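Local coordinates for protein NAD(FAD)-dependent dehydrogenase, NirB-family (N-terminal domain) (Clostridium acetobutylicum, PDB 3KLJ) that catalyses the NADH-dependent reduction of rubredoxin through its bound FAD, passing electrons on to the oxygen-scavenging system of an obligate anaerobe, at residues A[39-42]-A[47-50]; A[59-64]-A[131-136]. All coordinates share one frame; numbering follows the deposited sequence.

From the N terminus, the chain leaves strand 35-38 of the parallel sheet in the FAD-binding domain and enters the loop that runs to helix 51-56. Contact 1 closes within this loop, bringing 39-42 to 47-50 across four intervening residues. Contact 2 opens only afterwards, at 59-64 beyond helix 51-56, and spans 66 residues to reach the start of helix 133-146 in the NADH-binding domain. The two loops thus follow in series, neither nesting nor crossing. Their centres are about 7 Å apart, and the salt bridge between Lys42 NZ and Asp134 OD2 (2.7 Å) joins them. Both also touch FAD, so cofactor and loops together tie the two domains.

Contact 1 of 2, residues A[39-42]-A[47-50]; sequences NSEK and YRPR. With FAD (flavin-adenine dinucleotide), chain B.
The guanidinium of Arg48 works through its edge, taking Glu41 OE2 and FAD O2A close to its plane, while the Glu41 carboxylate is turned 46° against it. This is the dinucleotide-binding part of a glutathione-reductase-type fold, where the loop after strand 35-38 receives the adenosine ribose. Glu41 and Arg48 reach for each other from opposite directions. Their salt bridge is carried by NH1 of Arg48, 2.9 Å from Glu41 OE2, which it meets nearly along the C-O axis; NH2 adds a weak second bond. Bent at chi3 (-58°), the arginine chain turns NE onto the adenosine phosphate, and the bond from Arg48 NE to FAD O2A is 2.7 Å long and nearly straight (167°). One cation thereby links carboxylate and phosphate and probably offsets the negative charge of both. Tyr46 OH hydrogen-bonds to both Glu41 OE1 and Arg48 NH2, bracing the pair. Pro49 lies against the isoalloxazine, its CB 3.5 Å from FAD N5. At the ribose, Ser40 OG lies beside FAD O2B, at a separation too short to be taken at face value, and FAD O3B sits between two oxygens, Asn39 OD1 at 3.0 Å and Glu41 OE2 at 2.8 Å.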
loop_
_atom_site.group_PDB
_atom_site.type_symbol
_atom_site.label_atom_id
_atom_site.label_comp_id
_atom_site.label_asym_id
_atom_site.label_seq_id
_atom_site.Cartn_x
_atom_site.Cartn_y
_atom_site.Cartn_z
ATOM N N ASN A 39 12.208 6.970 -13.889
ATOM C CA ASN A 39 11.978 5.802 -13.019
ATOM C C ASN A 39 13.238 5.071 -12.592
ATOM O O ASN A 39 14.079 4.738 -13.426
ATOM C CB ASN A 39 10.997 4.814 -13.651
ATOM C CG ASN A 39 10.382 3.848 -12.627
ATOM O OD1 ASN A 39 9.887 4.244 -11.553
ATOM N ND2 ASN A 39 10.411 2.574 -12.965
ATOM N N SER A 40 13.346 4.817 -11.289
ATOM C CA SER A 40 14.513 4.167 -10.699
ATOM C C SER A 40 14.641 2.696 -11.105
ATOM O O SER A 40 15.754 2.167 -11.158
ATOM C CB SER A 40 14.486 4.298 -9.175
ATOM O OG SER A 40 13.381 3.590 -8.629
ATOM N N GLU A 41 13.508 2.050 -11.392
ATOM C CA GLU A 41 13.481 0.646 -11.821
ATOM C C GLU A 41 13.752 0.517 -13.324
ATOM O O GLU A 41 13.658 1.499 -14.066
ATOM C CB GLU A 41 12.133 -0.011 -11.482
ATOM C CG GLU A 41 11.664 0.172 -10.032
ATOM C CD GLU A 41 10.450 -0.694 -9.686
ATOM O OE1 GLU A 41 10.412 -1.872 -10.083
ATOM O OE2 GLU A 41 9.536 -0.199 -8.997
ATOM N N LYS A 42 14.080 -0.694 -13.769
ATOM C CA LYS A 42 14.363 -0.926 -15.188
ATOM C C LYS A 42 13.120 -1.353 -15.978
ATOM O O LYS A 42 13.219 -1.745 -17.146
ATOM C CB LYS A 42 15.528 -1.913 -15.375
ATOM C CG LYS A 42 15.419 -3.212 -14.596
ATOM C CD LYS A 42 16.688 -4.055 -14.760
ATOM C CE LYS A 42 16.803 -5.116 -13.665
ATOM N NZ LYS A 42 17.182 -4.510 -12.354
ATOM N N TYR A 47 1.404 -2.997 -12.369
ATOM C CA TYR A 47 0.373 -3.117 -11.341
ATOM C C TYR A 47 0.976 -3.828 -10.132
ATOM O O TYR A 47 0.829 -5.052 -9.962
ATOM C CB TYR A 47 -0.845 -3.881 -11.872
ATOM C CG TYR A 47 -2.114 -3.576 -11.107
ATOM C CD1 TYR A 47 -2.482 -4.338 -10.001
ATOM C CD2 TYR A 47 -2.939 -2.515 -11.482
ATOM C CE1 TYR A 47 -3.647 -4.053 -9.281
ATOM C CE2 TYR A 47 -4.105 -2.226 -10.779
ATOM C CZ TYR A 47 -4.452 -3.005 -9.681
ATOM O OH TYR A 47 -5.585 -2.723 -8.972
ATOM N N ARG A 48 1.668 -3.038 -9.315
ATOM C CA ARG A 48 2.430 -3.536 -8.165
ATOM C C ARG A 48 1.691 -4.546 -7.242
ATOM O O ARG A 48 2.319 -5.507 -6.797
ATOM C CB ARG A 48 3.000 -2.356 -7.353
ATOM C CG ARG A 48 4.102 -2.721 -6.331
ATOM C CD ARG A 48 4.673 -1.451 -5.632
ATOM N NE ARG A 48 5.216 -0.500 -6.612
ATOM C CZ ARG A 48 6.346 -0.680 -7.299
ATOM N NH1 ARG A 48 6.741 0.231 -8.178
ATOM N NH2 ARG A 48 7.091 -1.763 -7.111
ATOM N N PRO A 49 0.377 -4.329 -6.940
ATOM C CA PRO A 49 -0.312 -5.310 -6.085
ATOM C C PRO A 49 -0.356 -6.743 -6.611
ATOM O O PRO A 49 -0.700 -7.648 -5.849
ATOM C CB PRO A 49 -1.740 -4.739 -5.962
ATOM C CG PRO A 49 -1.540 -3.240 -6.090
ATOM C CD PRO A 49 -0.463 -3.132 -7.166
ATOM N N ARG A 50 0.010 -6.964 -7.874
ATOM C CA ARG A 50 -0.031 -8.319 -8.422
ATOM C C ARG A 50 1.317 -9.037 -8.308
ATOM O O ARG A 50 1.478 -10.114 -8.857
ATOM C CB ARG A 50 -0.537 -8.340 -9.871
ATOM C CG ARG A 50 -1.746 -7.483 -10.096
ATOM C CD ARG A 50 -2.804 -8.145 -10.918
ATOM N NE ARG A 50 -2.492 -8.186 -12.332
ATOM C CZ ARG A 50 -2.288 -9.299 -13.036
ATOM N NH1 ARG A 50 -2.348 -10.489 -12.463
ATOM N NH2 ARG A 50 -2.017 -9.213 -14.323
HETATM P PA FAD B . 4.984 3.097 -6.472
HETATM O O1A FAD B . 5.911 2.731 -5.344
HETATM O O2A FAD B . 4.158 1.928 -6.953
HETATM O O5B FAD B . 5.828 3.707 -7.681
HETATM C C5B FAD B . 6.796 4.715 -7.456
HETATM C C4B FAD B . 7.962 4.522 -8.427
HETATM O O4B FAD B . 8.882 5.604 -8.292
HETATM C C3B FAD B . 8.738 3.246 -8.112
HETATM O O3B FAD B . 8.883 2.486 -9.300
HETATM C C2B FAD B . 10.082 3.718 -7.590
HETATM O O2B FAD B . 11.144 2.887 -8.002
HETATM C C1B FAD B . 10.205 5.100 -8.215
HETATM N N9A FAD B . 11.079 6.016 -7.459
HETATM C C8A FAD B . 11.243 6.087 -6.102
HETATM N N7A FAD B . 12.136 7.067 -5.826
HETATM C C5A FAD B . 12.540 7.629 -6.984
HETATM C C6A FAD B . 13.440 8.656 -7.267
HETATM N N6A FAD B . 14.280 9.088 -6.325
HETATM N N1A FAD B . 13.656 9.010 -8.587
HETATM C C2A FAD B . 12.994 8.358 -9.611
HETATM N N3A FAD B . 12.113 7.334 -9.322
HETATM C C4A FAD B . 11.884 6.976 -8.023
HETATM N N1 FAD B . -2.609 -1.505 -2.685
HETATM C C2 FAD B . -3.965 -1.745 -2.640
HETATM O O2 FAD B . -4.743 -0.808 -2.697
HETATM N N3 FAD B . -4.455 -3.033 -2.562
HETATM C C4 FAD B . -3.584 -4.095 -2.510
HETATM O O4 FAD B . -4.054 -5.233 -2.424
HETATM C C4X FAD B . -2.200 -3.867 -2.539
HETATM N N5 FAD B . -1.300 -4.922 -2.498
HETATM C C5X FAD B . 0.061 -4.688 -2.533
HETATM C C6 FAD B . 0.964 -5.759 -2.485
HETATM C C7 FAD B . 2.344 -5.505 -2.534
HETATM C C7M FAD B . 3.316 -6.647 -2.481
HETATM C C8 FAD B . 2.814 -4.194 -2.618
HETATM C C8M FAD B . 4.292 -3.892 -2.664
HETATM C C9 FAD B . 1.912 -3.138 -2.659
HETATM C C9A FAD B . 0.535 -3.379 -2.622
HETATM N N10 FAD B . -0.364 -2.315 -2.673
HETATM C C10 FAD B . -1.723 -2.559 -2.633
HETATM C "C1'" FAD B . 0.139 -0.911 -2.743
HETATM C "C2'" FAD B . 0.128 -0.355 -4.151
HETATM O "O2'" FAD B . 1.048 -1.093 -4.929
HETATM C "C3'" FAD B . 0.551 1.098 -4.060
HETATM O "O3'" FAD B . -0.440 1.837 -3.370
HETATM C "C4'" FAD B . 0.770 1.744 -5.418
HETATM O "O4'" FAD B . 1.732 1.013 -6.168
HETATM C "C5'" FAD B . 1.302 3.154 -5.197
HETATM O "O5'" FAD B . 1.680 3.660 -6.452
HETATM P P FAD B . 2.710 4.867 -6.536
HETATM O O1P FAD B . 2.892 5.248 -7.996
HETATM O O2P FAD B . 2.289 6.010 -5.645
HETATM O O3P FAD B . 4.085 4.305 -5.904
#

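Contact 2 of 2, residues A[59-64]-A[131-136]; sequences KSIDDI and YSYDDA. With FAD (flavin-adenine dinucleotide), chain B.
Ile61 sits over one face of the Tyr133 ring, its CB 3.7 Å from the ring centroid and only 14° off the normal, a CH-pi contact made almost above the centre. The two side chains run at a slant to one another, and the branches spread over the ring: Ile61 CG2 lies toward CE2 and CZ, whereas CD1 reaches back to Tyr133 CG at 4.0 Å. With CG anti to the backbone N (chi1 177°), Tyr133 extends from the first turn of helix 133-146 and lays its phenol end across the backbone at Ser60 and Ile61, OH coming within 3.1 Å of Ile61 N. Ile64 CD1 approaches the ring obliquely, and Tyr43 meets it edge to face.

The start of the helix is fixed by a capping box. Ser132, at the N-cap, accepts from Asp135 N at its OG (3.0 Å), and Asp135 OD1 returns a bond to Ser132 N (2.9 Å). The same OD1 also takes Tyr131 N, the two amides arriving from opposite faces of the carboxylate. On the far side of this turn from Tyr133, Tyr131 OH donates to the FAD phosphate oxygen O1A (2.5 Å), which lies at the edge of its ring.

The chemistry is divided accordingly: the join between 59-64 and 131-136 rests mainly on apolar packing against an aromatic face, while Ser132 and Asp135 hold the helix start and Tyr131 OH reaches the cofactor's pyrophosphate.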
loop_
_atom_site.group_PDB
_atom_site.type_symbol
_atom_site.label_atom_id
_atom_site.label_comp_id
_atom_site.label_asym_id
_atom_site.label_seq_id
_atom_site.Cartn_x
_atom_site.Cartn_y
_atom_site.Cartn_z
ATOM N N LYS A 59 4.185 -15.791 -13.122
ATOM C CA LYS A 59 4.017 -14.741 -14.127
ATOM C C LYS A 59 5.273 -13.869 -14.179
ATOM O O LYS A 59 6.035 -13.815 -13.210
ATOM C CB LYS A 59 2.759 -13.905 -13.831
ATOM C CG LYS A 59 1.465 -14.660 -14.209
ATOM C CD LYS A 59 0.216 -13.859 -13.873
ATOM C CE LYS A 59 -1.040 -14.603 -14.347
ATOM N NZ LYS A 59 -1.008 -14.890 -15.808
ATOM N N SER A 60 5.501 -13.203 -15.309
ATOM C CA SER A 60 6.649 -12.304 -15.455
ATOM C C SER A 60 6.233 -10.834 -15.440
ATOM O O SER A 60 5.042 -10.509 -15.248
ATOM C CB SER A 60 7.444 -12.636 -16.720
ATOM O OG SER A 60 6.658 -12.437 -17.880
ATOM N N ILE A 61 7.221 -9.947 -15.607
ATOM C CA ILE A 61 6.986 -8.504 -15.613
ATOM C C ILE A 61 5.972 -8.114 -16.690
ATOM O O ILE A 61 5.062 -7.318 -16.448
ATOM C CB ILE A 61 8.320 -7.671 -15.728
ATOM C CG1 ILE A 61 8.049 -6.157 -15.749
ATOM C CG2 ILE A 61 9.159 -8.080 -16.959
ATOM C CD1 ILE A 61 7.491 -5.570 -14.447
ATOM N N ASP A 62 6.133 -8.707 -17.866
ATOM C CA ASP A 62 5.255 -8.460 -19.004
ATOM C C ASP A 62 3.765 -8.655 -18.707
ATOM O O ASP A 62 2.932 -7.938 -19.260
ATOM C CB ASP A 62 5.702 -9.326 -20.176
ATOM C CG ASP A 62 7.207 -9.287 -20.367
ATOM O OD1 ASP A 62 7.747 -8.161 -20.499
ATOM O OD2 ASP A 62 7.847 -10.364 -20.368
ATOM N N ASP A 63 3.447 -9.603 -17.818
ATOM C CA ASP A 63 2.066 -9.898 -17.461
ATOM C C ASP A 63 1.443 -8.873 -16.522
ATOM O O ASP A 63 0.224 -8.871 -16.355
ATOM C CB ASP A 63 1.948 -11.271 -16.800
ATOM C CG ASP A 63 2.548 -12.365 -17.628
ATOM O OD1 ASP A 63 2.302 -12.396 -18.852
ATOM O OD2 ASP A 63 3.272 -13.191 -17.044
ATOM N N ILE A 64 2.267 -8.032 -15.890
ATOM C CA ILE A 64 1.746 -7.058 -14.921
ATOM C C ILE A 64 1.968 -5.584 -15.278
ATOM O O ILE A 64 1.503 -4.698 -14.555
ATOM C CB ILE A 64 2.206 -7.339 -13.451
ATOM C CG1 ILE A 64 3.737 -7.263 -13.307
ATOM C CG2 ILE A 64 1.627 -8.678 -12.939
ATOM C CD1 ILE A 64 4.198 -7.093 -11.860
ATOM N N TYR A 131 8.747 -5.407 -2.301
ATOM C CA TYR A 131 8.239 -4.133 -2.784
ATOM C C TYR A 131 8.218 -4.114 -4.310
ATOM O O TYR A 131 7.206 -3.747 -4.911
ATOM C CB TYR A 131 9.034 -2.932 -2.245
ATOM C CG TYR A 131 8.245 -1.657 -2.443
ATOM C CD1 TYR A 131 7.248 -1.299 -1.537
ATOM C CD2 TYR A 131 8.442 -0.849 -3.567
ATOM C CE1 TYR A 131 6.479 -0.162 -1.725
ATOM C CE2 TYR A 131 7.678 0.292 -3.765
ATOM C CZ TYR A 131 6.691 0.625 -2.834
ATOM O OH TYR A 131 5.923 1.757 -2.991
ATOM N N SER A 132 9.330 -4.533 -4.915
ATOM C CA SER A 132 9.556 -4.395 -6.355
ATOM C C SER A 132 9.496 -5.719 -7.101
ATOM O O SER A 132 9.532 -6.788 -6.490
ATOM C CB SER A 132 10.919 -3.772 -6.594
ATOM O OG SER A 132 11.927 -4.689 -6.224
ATOM N N TYR A 133 9.422 -5.648 -8.428
ATOM C CA TYR A 133 9.469 -6.864 -9.248
ATOM C C TYR A 133 10.766 -7.642 -9.017
ATOM O O TYR A 133 10.745 -8.866 -8.929
ATOM C CB TYR A 133 9.283 -6.539 -10.728
ATOM C CG TYR A 133 9.384 -7.755 -11.629
ATOM C CD1 TYR A 133 8.339 -8.681 -11.704
ATOM C CD2 TYR A 133 10.532 -7.988 -12.397
ATOM C CE1 TYR A 133 8.431 -9.810 -12.527
ATOM C CE2 TYR A 133 10.630 -9.120 -13.227
ATOM C CZ TYR A 133 9.577 -10.018 -13.282
ATOM O OH TYR A 133 9.656 -11.129 -14.096
ATOM N N ASP A 134 11.889 -6.928 -8.914
ATOM C CA ASP A 134 13.178 -7.571 -8.619
ATOM C C ASP A 134 13.179 -8.252 -7.245
ATOM O O ASP A 134 13.783 -9.310 -7.081
ATOM C CB ASP A 134 14.335 -6.575 -8.748
ATOM C CG ASP A 134 14.713 -6.290 -10.204
ATOM O OD1 ASP A 134 14.292 -7.036 -11.113
ATOM O OD2 ASP A 134 15.435 -5.305 -10.446
ATOM N N ASP A 135 12.496 -7.645 -6.273
ATOM C CA ASP A 135 12.294 -8.235 -4.949
ATOM C C ASP A 135 11.611 -9.597 -5.057
ATOM O O ASP A 135 12.099 -10.587 -4.506
ATOM C CB ASP A 135 11.429 -7.322 -4.064
ATOM C CG ASP A 135 12.203 -6.141 -3.477
ATOM O OD1 ASP A 135 11.548 -5.149 -3.098
ATOM O OD2 ASP A 135 13.441 -6.206 -3.373
ATOM N N ALA A 136 10.485 -9.631 -5.774
ATOM C CA ALA A 136 9.741 -10.863 -6.008
ATOM C C ALA A 136 10.654 -11.968 -6.538
ATOM O O ALA A 136 10.646 -13.070 -6.007
ATOM C CB ALA A 136 8.572 -10.626 -6.954
HETATM P PA FAD B . 4.984 3.097 -6.472
HETATM O O1A FAD B . 5.911 2.731 -5.344
HETATM O O2A FAD B . 4.158 1.928 -6.953
HETATM O O5B FAD B . 5.828 3.707 -7.681
HETATM C C5B FAD B . 6.796 4.715 -7.456
HETATM C C4B FAD B . 7.962 4.522 -8.427
HETATM O O4B FAD B . 8.882 5.604 -8.292
HETATM C C3B FAD B . 8.738 3.246 -8.112
HETATM O O3B FAD B . 8.883 2.486 -9.300
HETATM C C2B FAD B . 10.082 3.718 -7.590
HETATM O O2B FAD B . 11.144 2.887 -8.002
HETATM C C1B FAD B . 10.205 5.100 -8.215
HETATM N N9A FAD B . 11.079 6.016 -7.459
HETATM C C8A FAD B . 11.243 6.087 -6.102
HETATM N N7A FAD B . 12.136 7.067 -5.826
HETATM C C5A FAD B . 12.540 7.629 -6.984
HETATM C C6A FAD B . 13.440 8.656 -7.267
HETATM N N6A FAD B . 14.280 9.088 -6.325
HETATM N N1A FAD B . 13.656 9.010 -8.587
HETATM C C2A FAD B . 12.994 8.358 -9.611
HETATM N N3A FAD B . 12.113 7.334 -9.322
HETATM C C4A FAD B . 11.884 6.976 -8.023
HETATM N N1 FAD B . -2.609 -1.505 -2.685
HETATM C C2 FAD B . -3.965 -1.745 -2.640
HETATM O O2 FAD B . -4.743 -0.808 -2.697
HETATM N N3 FAD B . -4.455 -3.033 -2.562
HETATM C C4 FAD B . -3.584 -4.095 -2.510
HETATM O O4 FAD B . -4.054 -5.233 -2.424
HETATM C C4X FAD B . -2.200 -3.867 -2.539
HETATM N N5 FAD B . -1.300 -4.922 -2.498
HETATM C C5X FAD B . 0.061 -4.688 -2.533
HETATM C C6 FAD B . 0.964 -5.759 -2.485
HETATM C C7 FAD B . 2.344 -5.505 -2.534
HETATM C C7M FAD B . 3.316 -6.647 -2.481
HETATM C C8 FAD B . 2.814 -4.194 -2.618
HETATM C C8M FAD B . 4.292 -3.892 -2.664
HETATM C C9 FAD B . 1.912 -3.138 -2.659
HETATM C C9A FAD B . 0.535 -3.379 -2.622
HETATM N N10 FAD B . -0.364 -2.315 -2.673
HETATM C C10 FAD B . -1.723 -2.559 -2.633
HETATM C "C1'" FAD B . 0.139 -0.911 -2.743
HETATM C "C2'" FAD B . 0.128 -0.355 -4.151
HETATM O "O2'" FAD B . 1.048 -1.093 -4.929
HETATM C "C3'" FAD B . 0.551 1.098 -4.060
HETATM O "O3'" FAD B . -0.440 1.837 -3.370
HETATM C "C4'" FAD B . 0.770 1.744 -5.418
HETATM O "O4'" FAD B . 1.732 1.013 -6.168
HETATM C "C5'" FAD B . 1.302 3.154 -5.197
HETATM O "O5'" FAD B . 1.680 3.660 -6.452
HETATM P P FAD B . 2.710 4.867 -6.536
HETATM O O1P FAD B . 2.892 5.248 -7.996
HETATM O O2P FAD B . 2.289 6.010 -5.645
HETATM O O3P FAD B . 4.085 4.305 -5.904
#